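Local coordinates for protein superoxide dismutase (Leishmania major, PDB 4F2N) that catalyses the dismutation of superoxide to molecular oxygen and hydrogen peroxide at an iron centre, in a two-chain assembly, at residues Ala33-Leu38 against His62-Val67; His105-Phe110 against Ala176-Thr181; Gly118-Pro123 against Ile215-Phe220; Ala147-Phe152 against Arg204-Leu209; Ser154-Leu159 against Ile187-Val192. All blocks are in the same frame, centred on the assembly; numbering follows the deposited sequence.

Overall arrangement
From the N terminus, contact 1 closes a short loop inside the alpha-hairpin region, laying the chain at 33-38 on helix 52-71, and is complete before the others open. Contact 2 then joins helix 96-113 to the loop between strands 168-174 and 185-191; its segments alternate with those of contacts 3, 4 and 5. These last three are nested: contact 5, the pairing of strands 155-161 and 185-191, lies within the loop closed by contact 4, which joins helices 137-149 and 205-212 and itself lies within the loop closed by contact 3, where the chain before helix 124-134 meets the start of helix 218-229. Contacts 2 and 5 each bring a ligand to the same iron.

Contact 1 of 5, residues Ala33-Leu38 against His62-Val67; sequences AELPTL and HHSAYV
Methyl CD2 of L35 sits over one face of the H63 imidazole, 3.7 Å from the ring centroid, a CH-pi contact displaced toward CG and CB. With chi1 at -99°, well off a staggered position, L35 slides past H63 in the opposite direction and brings this branch down on the ring. P36 follows from another direction, CD meeting CE1 of H63 obliquely at 3.5 Å. The other tight spot is V67, which turns both methyls to the chain at 33-35: CG1 lies 3.7 Å from A33 O and touches the A33 methyl, and both methyls come close to L35 N. The outer side is looser. There CD1 of L35 comes only to 4.2 Å from CB of S64, and E34, an exposed residue, touches V67 only through its backbone CA. This join is apolar, yet H63 keeps both ring nitrogens occupied beyond it, ND1 with W112 NE1 and NE2 with H105 ND1. P36 O pairs with the Y59 hydroxyl and A33 N with N71. The irregular chain at 33-38 thus lies along helix 52-71, tied to that helix at A33 and P36, while H63 and V67 also pack on helix 96-113, the second arm of the alpha-hairpin.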
# COMPACT_ATOMS: atom_id res chain seq x y z
N ALA B 33 23.11 -7.99 -0.47
CA ALA B 33 22.37 -7.19 0.49
C ALA B 33 22.50 -7.74 1.92
O ALA B 33 22.58 -8.96 2.10
CB ALA B 33 20.91 -7.13 0.08
N GLU B 34 22.53 -6.85 2.91
CA GLU B 34 22.45 -7.22 4.32
C GLU B 34 21.53 -6.26 5.05
O GLU B 34 21.54 -5.06 4.76
CB GLU B 34 23.82 -7.09 5.01
CG GLU B 34 24.92 -8.04 4.59
CD GLU B 34 26.16 -7.84 5.45
OE1 GLU B 34 26.14 -8.25 6.64
OE2 GLU B 34 27.15 -7.27 4.95
N LEU B 35 20.74 -6.77 6.00
CA LEU B 35 19.99 -5.85 6.88
C LEU B 35 21.01 -4.94 7.56
O LEU B 35 22.00 -5.42 8.10
CB LEU B 35 19.22 -6.59 7.97
CG LEU B 35 17.76 -6.96 7.96
CD1 LEU B 35 17.40 -7.42 9.37
CD2 LEU B 35 16.84 -5.81 7.54
N PRO B 36 20.79 -3.62 7.53
CA PRO B 36 21.75 -2.71 8.16
C PRO B 36 21.75 -2.76 9.68
O PRO B 36 20.72 -3.05 10.31
CB PRO B 36 21.28 -1.32 7.70
CG PRO B 36 19.83 -1.49 7.44
CD PRO B 36 19.64 -2.91 6.95
N THR B 37 22.91 -2.49 10.25
CA THR B 37 23.06 -2.36 11.69
C THR B 37 22.38 -1.04 12.09
O THR B 37 22.66 -0.00 11.53
CB THR B 37 24.56 -2.35 12.07
OG1 THR B 37 25.19 -3.54 11.57
CG2 THR B 37 24.75 -2.28 13.59
N LEU B 38 21.46 -1.09 13.05
CA LEU B 38 20.74 0.11 13.47
C LEU B 38 21.58 0.96 14.43
O LEU B 38 22.36 0.42 15.22
CB LEU B 38 19.40 -0.27 14.11
CG LEU B 38 18.38 -1.01 13.22
CD1 LEU B 38 17.14 -1.38 14.02
CD2 LEU B 38 17.96 -0.19 12.00
N HIS B 62 9.51 -7.10 7.48
CA HIS B 62 9.38 -6.43 6.17
C HIS B 62 10.71 -6.17 5.50
O HIS B 62 10.97 -6.64 4.39
CB HIS B 62 8.60 -5.12 6.31
CG HIS B 62 7.15 -5.32 6.66
ND1 HIS B 62 6.20 -5.50 5.73
CD2 HIS B 62 6.51 -5.33 7.89
CE1 HIS B 62 5.00 -5.65 6.33
NE2 HIS B 62 5.19 -5.53 7.66
N HIS B 63 11.59 -5.45 6.19
CA HIS B 63 12.87 -5.13 5.59
C HIS B 63 13.67 -6.38 5.32
O HIS B 63 14.22 -6.56 4.25
CB HIS B 63 13.64 -4.18 6.49
CG HIS B 63 14.82 -3.56 5.81
ND1 HIS B 63 15.58 -2.62 6.39
CD2 HIS B 63 15.34 -3.75 4.54
CE1 HIS B 63 16.55 -2.24 5.54
NE2 HIS B 63 16.41 -2.93 4.42
N SER B 64 13.72 -7.28 6.31
CA SER B 64 14.44 -8.54 6.15
C SER B 64 14.00 -9.32 4.91
O SER B 64 14.83 -9.90 4.21
CB SER B 64 14.31 -9.40 7.39
OG SER B 64 15.09 -10.57 7.23
N ALA B 65 12.70 -9.32 4.63
CA ALA B 65 12.20 -10.06 3.47
C ALA B 65 12.72 -9.47 2.16
O ALA B 65 13.01 -10.21 1.22
CB ALA B 65 10.67 -10.13 3.47
N TYR B 66 12.80 -8.14 2.07
CA TYR B 66 13.36 -7.50 0.86
C TYR B 66 14.84 -7.87 0.67
O TYR B 66 15.30 -8.12 -0.44
CB TYR B 66 13.25 -5.96 0.96
CG TYR B 66 11.83 -5.45 0.95
CD1 TYR B 66 10.99 -5.68 -0.15
CD2 TYR B 66 11.33 -4.71 2.01
CE1 TYR B 66 9.68 -5.20 -0.19
CE2 TYR B 66 10.03 -4.22 1.99
CZ TYR B 66 9.21 -4.47 0.88
OH TYR B 66 7.93 -3.97 0.87
N VAL B 67 15.59 -7.89 1.77
CA VAL B 67 17.04 -8.26 1.72
C VAL B 67 17.16 -9.70 1.20
O VAL B 67 17.95 -10.00 0.29
CB VAL B 67 17.71 -8.08 3.12
CG1 VAL B 67 19.07 -8.78 3.22
CG2 VAL B 67 17.82 -6.59 3.45

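Contact 2 of 5, residues His105-Phe110 against Ala176-Thr181; sequences HFNHSF and AGCPLT. With FE2 (Fe (II) ion), chain N.
N107 loses the most surface to the contact, its carboxamide reaching from the helix to the loop at 176-178. ND2 donates to A176 O at 3.2 Å, with an N-H...O angle of 149°; the acceptor lies close to the amide plane of N107, but the donor stands well above the A176 carbonyl plane. The Q104 side-chain oxygen takes a second bond from ND2, which helps fix the rotation of the amide. Its other end, OD1, lies 3.6 Å from C178 SG. F106, one residue earlier, turns its ring toward the same loop, CG anti to the backbone N (chi1 169°). L180 comes to it from the opposite direction and sets CD2 over one face, 3.9 Å from the ring centroid, as a CH-pi contact. C178 SG approaches that ring obliquely, 3.8 Å from CD2 of F106, a sulfur-aromatic contact. Helix 82-89 packs on both F106 and L180. N107 also packs on W156, whose ring meets H108 edge-to-face. On another side of helix 96-113, H108 binds the iron through NE2, while its ND1 bonds to Q104 O. With H58, D191, H195 and a water, this histidine completes the metal site characteristic of iron/manganese superoxide dismutases.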
# COMPACT_ATOMS: atom_id res chain seq x y z
N HIS B 105 14.86 -2.08 -0.31
CA HIS B 105 16.03 -2.25 0.57
C HIS B 105 16.69 -0.91 0.83
O HIS B 105 16.93 -0.52 1.97
CB HIS B 105 17.02 -3.30 0.03
CG HIS B 105 18.30 -3.42 0.83
ND1 HIS B 105 18.33 -3.34 2.19
CD2 HIS B 105 19.63 -3.65 0.43
CE1 HIS B 105 19.59 -3.51 2.63
NE2 HIS B 105 20.39 -3.68 1.56
N PHE B 106 16.93 -0.17 -0.24
CA PHE B 106 17.52 1.15 -0.12
C PHE B 106 16.60 2.07 0.70
O PHE B 106 17.06 2.77 1.62
CB PHE B 106 17.78 1.76 -1.52
CG PHE B 106 18.14 3.23 -1.46
CD1 PHE B 106 19.47 3.62 -1.33
CD2 PHE B 106 17.15 4.21 -1.50
CE1 PHE B 106 19.81 4.98 -1.22
CE2 PHE B 106 17.47 5.57 -1.40
CZ PHE B 106 18.81 5.95 -1.27
N ASN B 107 15.30 2.07 0.37
CA ASN B 107 14.38 3.03 1.00
C ASN B 107 14.35 2.81 2.50
O ASN B 107 14.41 3.79 3.26
CB ASN B 107 12.95 2.92 0.44
CG ASN B 107 12.87 3.33 -1.01
OD1 ASN B 107 13.75 4.06 -1.53
ND2 ASN B 107 11.83 2.88 -1.68
N HIS B 108 14.29 1.54 2.93
CA HIS B 108 14.26 1.24 4.39
C HIS B 108 15.57 1.57 5.05
O HIS B 108 15.58 2.10 6.17
CB HIS B 108 13.86 -0.23 4.67
CG HIS B 108 12.38 -0.51 4.46
ND1 HIS B 108 11.86 -0.80 3.23
CD2 HIS B 108 11.31 -0.44 5.33
CE1 HIS B 108 10.54 -0.94 3.32
NE2 HIS B 108 10.18 -0.70 4.60
N SER B 109 16.69 1.24 4.41
CA SER B 109 18.02 1.55 4.96
C SER B 109 18.17 3.03 5.22
O SER B 109 18.71 3.46 6.24
CB SER B 109 19.14 1.03 4.04
OG SER B 109 19.05 -0.39 3.97
N PHE B 110 17.68 3.82 4.28
CA PHE B 110 17.79 5.27 4.36
C PHE B 110 16.91 5.77 5.50
O PHE B 110 17.35 6.59 6.32
CB PHE B 110 17.40 5.93 3.02
CG PHE B 110 17.67 7.41 3.01
CD1 PHE B 110 18.97 7.89 2.90
CD2 PHE B 110 16.63 8.32 3.12
CE1 PHE B 110 19.24 9.26 2.89
CE2 PHE B 110 16.89 9.69 3.12
CZ PHE B 110 18.18 10.16 3.01
N ALA B 176 7.57 1.24 -4.37
CA ALA B 176 9.03 1.22 -4.19
C ALA B 176 9.72 2.43 -4.80
O ALA B 176 10.95 2.53 -4.77
CB ALA B 176 9.65 -0.07 -4.73
N GLY B 177 8.95 3.36 -5.36
CA GLY B 177 9.54 4.52 -6.02
C GLY B 177 10.51 5.30 -5.19
O GLY B 177 10.33 5.48 -3.99
N CYS B 178 11.53 5.81 -5.87
CA CYS B 178 12.68 6.38 -5.21
C CYS B 178 13.13 7.61 -6.04
O CYS B 178 13.36 7.47 -7.25
CB CYS B 178 13.71 5.26 -5.29
SG CYS B 178 15.23 5.58 -4.47
N PRO B 179 13.23 8.80 -5.43
CA PRO B 179 13.53 10.01 -6.24
C PRO B 179 14.90 10.01 -6.93
O PRO B 179 15.16 10.79 -7.82
CB PRO B 179 13.51 11.13 -5.21
CG PRO B 179 12.65 10.59 -4.09
CD PRO B 179 13.06 9.14 -4.00
N LEU B 180 15.78 9.11 -6.52
CA LEU B 180 17.09 9.12 -7.14
C LEU B 180 17.00 8.60 -8.58
O LEU B 180 17.91 8.84 -9.36
CB LEU B 180 18.10 8.37 -6.27
CG LEU B 180 17.79 6.90 -6.03
CD1 LEU B 180 18.32 6.17 -7.23
CD2 LEU B 180 18.48 6.40 -4.77
N THR B 181 15.89 7.94 -8.96
CA THR B 181 15.72 7.52 -10.36
C THR B 181 15.48 8.72 -11.30
O THR B 181 15.64 8.59 -12.51
CB THR B 181 14.61 6.45 -10.54
OG1 THR B 181 13.34 6.98 -10.11
CG2 THR B 181 14.94 5.20 -9.70
FE FE2 N . 8.32 -0.05 5.18
O HOH W 1 7.78 0.31 3.01

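Contact 3 of 5, residues Gly118-Pro123 against Ile215-Phe220; sequences GGKPMP and IVDWEF
The shortest direct polar bond, 3.1 Å, runs from K120 N to V216 O, with an N-H...O angle of 163°. W218 N answers it by donating to K120 O at 3.3 Å, and together the two bonds make a single bridge of K120 with D217. K120 O also lies at the edge of the indole, near CD1 of W218. One face of that indole carries M122: its methyl CE stands almost over the middle of the six-membered ring, 3.4 Å from the centroid and 8° off the normal, with SD farther out above the same face in a Met-aromatic contact. The bend at chi3 (-70°) folds the methyl onto the ring. V216 CG1 covers the opposite face, so the indole is sandwiched. K120 and D217 run alongside each other, CD to OD1 3.2 Å, but K120 NZ stays 5.2 Å from OD2 of D217, too far for a bridge between charges. OD1 has another task: at the N-cap, it accepts from F220 N and closes the first turn of the helix. On the outer side a water donates to both P121 O and E219 OE2. Through this bridge the chain leading into helix 124-134 is held to the start of helix 218-229, with M122 and W218 wedged against helices 124-134 and 137-149.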
# COMPACT_ATOMS: atom_id res chain seq x y z
N GLY B 118 14.46 9.42 20.57
CA GLY B 118 14.43 10.81 21.05
C GLY B 118 14.91 11.85 20.06
O GLY B 118 15.01 13.03 20.40
N GLY B 119 15.18 11.43 18.83
CA GLY B 119 15.70 12.31 17.78
C GLY B 119 17.09 12.91 18.05
O GLY B 119 17.70 12.62 19.09
N LYS B 120 17.59 13.71 17.12
CA LYS B 120 18.73 14.59 17.37
C LYS B 120 18.33 16.00 16.89
O LYS B 120 17.71 16.12 15.83
CB LYS B 120 19.99 14.11 16.64
CG LYS B 120 20.37 12.67 16.94
CD LYS B 120 21.80 12.35 16.56
CE LYS B 120 22.17 10.93 16.98
NZ LYS B 120 22.24 10.81 18.47
N PRO B 121 18.70 17.06 17.64
CA PRO B 121 18.28 18.42 17.25
C PRO B 121 18.84 18.84 15.90
O PRO B 121 19.91 18.39 15.50
CB PRO B 121 18.83 19.31 18.38
CG PRO B 121 19.09 18.38 19.51
CD PRO B 121 19.45 17.06 18.91
N MET B 122 18.09 19.68 15.20
CA MET B 122 18.46 20.14 13.86
C MET B 122 19.57 21.17 13.95
O MET B 122 19.42 22.20 14.60
CB MET B 122 17.25 20.75 13.19
CG MET B 122 17.44 21.11 11.72
SD MET B 122 15.96 21.95 11.15
CE MET B 122 14.77 20.61 11.16
N PRO B 123 20.71 20.89 13.30
CA PRO B 123 21.78 21.88 13.28
C PRO B 123 21.35 23.13 12.55
O PRO B 123 20.50 23.09 11.64
CB PRO B 123 22.89 21.17 12.49
CG PRO B 123 22.58 19.71 12.61
CD PRO B 123 21.08 19.64 12.62
N ILE B 215 11.42 11.74 16.48
CA ILE B 215 12.51 10.76 16.39
C ILE B 215 13.40 10.95 15.14
O ILE B 215 14.20 10.07 14.83
CB ILE B 215 12.02 9.29 16.45
CG1 ILE B 215 10.99 8.99 15.33
CG2 ILE B 215 11.50 8.93 17.83
CD1 ILE B 215 10.77 7.50 15.12
N VAL B 216 13.31 12.10 14.49
CA VAL B 216 14.18 12.33 13.30
C VAL B 216 15.60 12.66 13.74
O VAL B 216 15.82 13.52 14.61
CB VAL B 216 13.63 13.42 12.38
CG1 VAL B 216 14.62 13.68 11.23
CG2 VAL B 216 12.27 13.00 11.84
N ASP B 217 16.57 11.94 13.16
CA ASP B 217 17.97 12.24 13.37
C ASP B 217 18.36 13.39 12.45
O ASP B 217 18.76 13.17 11.29
CB ASP B 217 18.83 10.99 13.11
CG ASP B 217 20.32 11.23 13.39
OD1 ASP B 217 20.73 12.40 13.54
OD2 ASP B 217 21.08 10.25 13.45
N TRP B 218 18.25 14.61 12.95
CA TRP B 218 18.50 15.78 12.09
C TRP B 218 19.97 15.97 11.77
O TRP B 218 20.32 16.64 10.79
CB TRP B 218 17.90 17.05 12.70
CG TRP B 218 16.40 17.13 12.68
CD1 TRP B 218 15.53 17.18 13.77
CD2 TRP B 218 15.53 17.20 11.49
NE1 TRP B 218 14.22 17.28 13.35
CE2 TRP B 218 14.16 17.29 11.99
CE3 TRP B 218 15.76 17.22 10.12
CZ2 TRP B 218 13.08 17.39 11.13
CZ3 TRP B 218 14.65 17.31 9.25
CH2 TRP B 218 13.34 17.38 9.75
N GLU B 219 20.84 15.38 12.58
CA GLU B 219 22.29 15.40 12.27
C GLU B 219 22.61 14.60 10.99
O GLU B 219 23.43 15.02 10.16
CB GLU B 219 23.11 14.93 13.48
CG GLU B 219 22.94 15.88 14.66
CD GLU B 219 23.67 15.42 15.91
OE1 GLU B 219 24.57 14.57 15.81
OE2 GLU B 219 23.34 15.93 17.02
N PHE B 220 21.96 13.44 10.83
CA PHE B 220 22.13 12.68 9.60
C PHE B 220 21.54 13.45 8.43
O PHE B 220 22.14 13.51 7.37
CB PHE B 220 21.47 11.29 9.69
CG PHE B 220 21.45 10.57 8.38
CD1 PHE B 220 22.61 9.94 7.90
CD2 PHE B 220 20.29 10.53 7.61
CE1 PHE B 220 22.60 9.28 6.68
CE2 PHE B 220 20.27 9.86 6.39
CZ PHE B 220 21.43 9.23 5.94
O HOH W 2 22.32 18.30 16.83

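Contact 4 of 5, residues Ala147-Phe152 against Arg204-Leu209; sequences AGVNNF and RRADYL
R205 reaches across to the end of helix 137-149, its CD passing 3.5 Å from G148 O. The chain bends at chi3 (-73°) and delivers a single nitrogen, NH1, to two backbone carbonyls. NH1 gives one proton to G148 O at 2.9 Å and the other to N151 O at 2.8 Å, the latter bond the straighter at 164°. Both acceptors lie near the guanidinium plane, at its edge; G148 O is met nearly head-on along its C=O bond, whereas the donor is tilted somewhat from the N151 carbonyl plane. The remaining nitrogens are engaged elsewhere, NE with the Y197 hydroxyl and NH2 with G153 O, so the planar group is fixed on three sides. Its positive charge stands where a helix ends and carbonyls emerge, a placement that probably suits the helix dipole. Beside this polar knot lies an apolar patch. L209 brings CD1 to 3.6 Å from the backbone N of V149 and packs on G148, where the lack of a side chain lets the methyl rest directly against the main chain. V149 CG2 crosses to A206, 3.9 Å from its CB, and also meets L209 CD1. N151 turns its amide elsewhere, ND2 bonding to T173 O. Helix 137-149, at its C-terminal end, and the turn after it are so joined to the first turns of helix 205-212, with V192, just beyond strand 185-191, packed by N151, R205 and L209, while N151 also packs on strand 168-174 at S172.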
# COMPACT_ATOMS: atom_id res chain seq x y z
N ALA B 147 1.74 16.12 2.33
CA ALA B 147 2.09 15.26 1.18
C ALA B 147 2.05 13.77 1.59
O ALA B 147 1.58 12.91 0.82
CB ALA B 147 3.47 15.63 0.60
N GLY B 148 2.53 13.45 2.79
CA GLY B 148 2.47 12.06 3.26
C GLY B 148 1.03 11.56 3.45
O GLY B 148 0.71 10.42 3.10
N VAL B 149 0.18 12.40 4.03
CA VAL B 149 -1.23 12.05 4.23
C VAL B 149 -1.92 11.78 2.88
O VAL B 149 -2.68 10.82 2.75
CB VAL B 149 -1.96 13.18 4.96
CG1 VAL B 149 -3.48 13.03 4.84
CG2 VAL B 149 -1.56 13.15 6.44
N ASN B 150 -1.61 12.63 1.91
CA ASN B 150 -2.25 12.58 0.61
C ASN B 150 -1.67 11.55 -0.35
O ASN B 150 -2.16 11.41 -1.45
CB ASN B 150 -2.16 13.95 -0.05
CG ASN B 150 -3.04 14.97 0.62
OD1 ASN B 150 -4.00 14.65 1.31
ND2 ASN B 150 -2.74 16.23 0.36
N ASN B 151 -0.61 10.85 0.05
CA ASN B 151 0.02 9.88 -0.85
C ASN B 151 -0.85 8.62 -0.91
O ASN B 151 -0.82 7.80 0.01
CB ASN B 151 1.43 9.53 -0.36
CG ASN B 151 2.26 8.89 -1.44
OD1 ASN B 151 1.97 9.03 -2.60
ND2 ASN B 151 3.33 8.24 -1.05
N PHE B 152 -1.62 8.47 -1.98
CA PHE B 152 -2.65 7.41 -2.02
C PHE B 152 -1.98 6.05 -2.10
O PHE B 152 -1.13 5.83 -2.98
CB PHE B 152 -3.58 7.57 -3.24
CG PHE B 152 -4.76 6.64 -3.22
CD1 PHE B 152 -5.76 6.78 -2.26
CD2 PHE B 152 -4.88 5.64 -4.16
CE1 PHE B 152 -6.87 5.92 -2.25
CE2 PHE B 152 -5.98 4.79 -4.16
CZ PHE B 152 -6.96 4.92 -3.20
N ARG B 204 -4.39 5.93 11.72
CA ARG B 204 -4.10 7.33 11.99
C ARG B 204 -2.76 7.79 11.38
O ARG B 204 -1.84 8.19 12.11
CB ARG B 204 -4.18 7.60 13.52
CG ARG B 204 -5.55 7.19 14.09
CD ARG B 204 -5.71 7.50 15.57
NE ARG B 204 -4.62 7.02 16.41
CZ ARG B 204 -4.53 5.79 16.91
NH1 ARG B 204 -5.47 4.88 16.64
NH2 ARG B 204 -3.51 5.46 17.71
N ARG B 205 -2.67 7.77 10.04
CA ARG B 205 -1.43 8.13 9.36
C ARG B 205 -1.03 9.58 9.67
O ARG B 205 0.16 9.88 9.81
CB ARG B 205 -1.56 7.93 7.83
CG ARG B 205 -0.24 8.16 7.10
CD ARG B 205 -0.38 8.26 5.59
NE ARG B 205 -0.66 6.97 4.95
CZ ARG B 205 -0.70 6.79 3.62
NH1 ARG B 205 -0.43 7.79 2.78
NH2 ARG B 205 -0.95 5.57 3.11
N ALA B 206 -2.01 10.48 9.78
CA ALA B 206 -1.73 11.90 10.05
C ALA B 206 -1.02 12.08 11.39
O ALA B 206 -0.06 12.86 11.51
CB ALA B 206 -3.01 12.74 10.00
N ASP B 207 -1.51 11.39 12.40
CA ASP B 207 -0.89 11.45 13.73
C ASP B 207 0.53 10.87 13.72
O ASP B 207 1.42 11.40 14.38
CB ASP B 207 -1.73 10.66 14.71
CG ASP B 207 -3.06 11.33 14.98
OD1 ASP B 207 -3.24 12.52 14.62
OD2 ASP B 207 -3.92 10.67 15.60
N TYR B 208 0.71 9.77 13.00
CA TYR B 208 2.04 9.17 12.84
C TYR B 208 3.05 10.19 12.28
O TYR B 208 4.10 10.40 12.86
CB TYR B 208 1.94 7.93 11.93
CG TYR B 208 3.20 7.53 11.16
CD1 TYR B 208 4.37 7.08 11.84
CD2 TYR B 208 3.21 7.54 9.77
CE1 TYR B 208 5.51 6.69 11.12
CE2 TYR B 208 4.33 7.15 9.05
CZ TYR B 208 5.47 6.71 9.71
OH TYR B 208 6.59 6.30 8.99
N LEU B 209 2.69 10.82 11.16
CA LEU B 209 3.54 11.82 10.54
C LEU B 209 3.83 13.04 11.43
O LEU B 209 4.98 13.53 11.45
CB LEU B 209 2.96 12.26 9.18
CG LEU B 209 3.01 11.16 8.13
CD1 LEU B 209 2.09 11.53 6.98
CD2 LEU B 209 4.43 10.94 7.62

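Contact 5 of 5, residues Ser154-Leu159 against Ile187-Val192; sequences SGWTWL and IFTADV. With FE2 (Fe (II) ion), chain N.
The carboxylate of D191 lies stacked on one face of the W156 indole, their planes 9° apart and OD1 3.6 Å above the ring plane. T189 OG1 sits at the edge of that indole. The same oxygen covers one face of W158, beside T189 CB, which makes a CH-pi contact 3.8 Å from the centroid of the six-membered ring. A chi1 of -162° swings T189 OG1 to the carbonyl side, where it donates to T157 O at 3.1 Å from above the carbonyl plane, while A190 N grips that oxygen at 2.8 Å. Beyond this contact the indole nitrogens bond to Q104 OE1 (W156) and T173 OG1 (W158). Along the antiparallel ladder, T157 pairs with A190 and L159 with F188 through hydrogen bonds; at the far end I187 and F188 both face L159, whose O accepts from both amides in a classic beta bulge. D191 OD2 binds the iron at 1.9 Å, and OD1 takes a bond from W193 N and a weak one from the metal-bound water. Here the W156 stack flanks a strand-borne aspartate that joins H58, H108, H195 and a water in the three-histidine, one-aspartate site characteristic of iron/manganese superoxide dismutases.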
# COMPACT_ATOMS: atom_id res chain seq x y z
N SER B 154 0.36 2.78 -0.87
CA SER B 154 1.67 2.64 -0.22
C SER B 154 2.69 3.58 -0.84
O SER B 154 2.65 3.83 -2.06
CB SER B 154 2.20 1.21 -0.38
OG SER B 154 1.20 0.25 -0.03
N GLY B 155 3.63 4.06 -0.05
CA GLY B 155 4.79 4.75 -0.66
C GLY B 155 5.62 5.48 0.36
O GLY B 155 5.61 5.14 1.54
N TRP B 156 6.28 6.53 -0.11
CA TRP B 156 7.31 7.27 0.63
C TRP B 156 7.14 8.73 0.35
O TRP B 156 6.79 9.15 -0.79
CB TRP B 156 8.72 6.81 0.15
CG TRP B 156 8.97 5.34 0.39
CD1 TRP B 156 8.60 4.27 -0.44
CD2 TRP B 156 9.64 4.72 1.55
NE1 TRP B 156 8.99 3.07 0.12
CE2 TRP B 156 9.59 3.27 1.32
CE3 TRP B 156 10.24 5.21 2.71
CZ2 TRP B 156 10.15 2.38 2.20
CZ3 TRP B 156 10.80 4.29 3.63
CH2 TRP B 156 10.76 2.91 3.37
N THR B 157 7.42 9.54 1.37
CA THR B 157 7.47 10.98 1.21
C THR B 157 8.91 11.43 1.53
O THR B 157 9.51 10.99 2.53
CB THR B 157 6.46 11.67 2.14
OG1 THR B 157 5.16 11.21 1.77
CG2 THR B 157 6.50 13.19 1.97
N TRP B 158 9.43 12.33 0.71
CA TRP B 158 10.86 12.64 0.70
C TRP B 158 11.11 14.10 0.79
O TRP B 158 10.35 14.90 0.23
CB TRP B 158 11.43 12.22 -0.66
CG TRP B 158 11.25 10.76 -0.99
CD1 TRP B 158 10.18 10.16 -1.66
CD2 TRP B 158 12.19 9.67 -0.71
NE1 TRP B 158 10.39 8.81 -1.79
CE2 TRP B 158 11.56 8.44 -1.24
CE3 TRP B 158 13.45 9.58 -0.09
CZ2 TRP B 158 12.18 7.19 -1.15
CZ3 TRP B 158 14.06 8.31 0.01
CH2 TRP B 158 13.44 7.13 -0.54
N LEU B 159 12.20 14.46 1.45
CA LEU B 159 12.82 15.79 1.26
C LEU B 159 14.11 15.55 0.47
O LEU B 159 14.96 14.76 0.89
CB LEU B 159 13.13 16.45 2.62
CG LEU B 159 13.82 17.83 2.61
CD1 LEU B 159 12.93 18.89 1.97
CD2 LEU B 159 14.13 18.23 4.05
N ILE B 187 17.50 13.54 1.29
CA ILE B 187 18.15 13.85 2.56
C ILE B 187 17.30 13.42 3.75
O ILE B 187 17.81 13.34 4.86
CB ILE B 187 18.61 15.35 2.68
CG1 ILE B 187 17.41 16.29 2.88
CG2 ILE B 187 19.45 15.75 1.46
CD1 ILE B 187 17.79 17.75 3.07
N PHE B 188 16.01 13.13 3.50
CA PHE B 188 15.09 12.65 4.54
C PHE B 188 13.93 11.91 3.90
O PHE B 188 13.51 12.26 2.77
CB PHE B 188 14.55 13.81 5.38
CG PHE B 188 13.57 13.35 6.44
CD1 PHE B 188 14.00 12.52 7.47
CD2 PHE B 188 12.21 13.67 6.35
CE1 PHE B 188 13.11 12.04 8.43
CE2 PHE B 188 11.31 13.22 7.33
CZ PHE B 188 11.77 12.39 8.36
N THR B 189 13.44 10.86 4.54
CA THR B 189 12.24 10.15 4.07
C THR B 189 11.33 9.73 5.21
O THR B 189 11.80 9.50 6.34
CB THR B 189 12.58 8.92 3.18
OG1 THR B 189 11.42 8.54 2.43
CG2 THR B 189 12.99 7.70 4.00
N ALA B 190 10.03 9.60 4.92
CA ALA B 190 9.08 8.95 5.84
C ALA B 190 8.40 7.86 5.05
O ALA B 190 7.87 8.09 3.95
CB ALA B 190 8.04 9.95 6.35
N ASP B 191 8.44 6.65 5.59
CA ASP B 191 7.72 5.51 4.99
C ASP B 191 6.23 5.71 5.28
O ASP B 191 5.85 5.88 6.45
CB ASP B 191 8.21 4.23 5.70
CG ASP B 191 7.72 2.95 5.04
OD1 ASP B 191 6.97 3.01 4.04
OD2 ASP B 191 8.14 1.84 5.52
N VAL B 192 5.39 5.73 4.24
CA VAL B 192 3.95 5.77 4.48
C VAL B 192 3.22 4.55 3.90
O VAL B 192 2.00 4.56 3.71
CB VAL B 192 3.27 7.09 4.07
CG1 VAL B 192 3.80 8.25 4.91
CG2 VAL B 192 3.56 7.38 2.61
FE FE2 N . 8.32 -0.05 5.18
O HOH W 1 7.78 0.31 3.01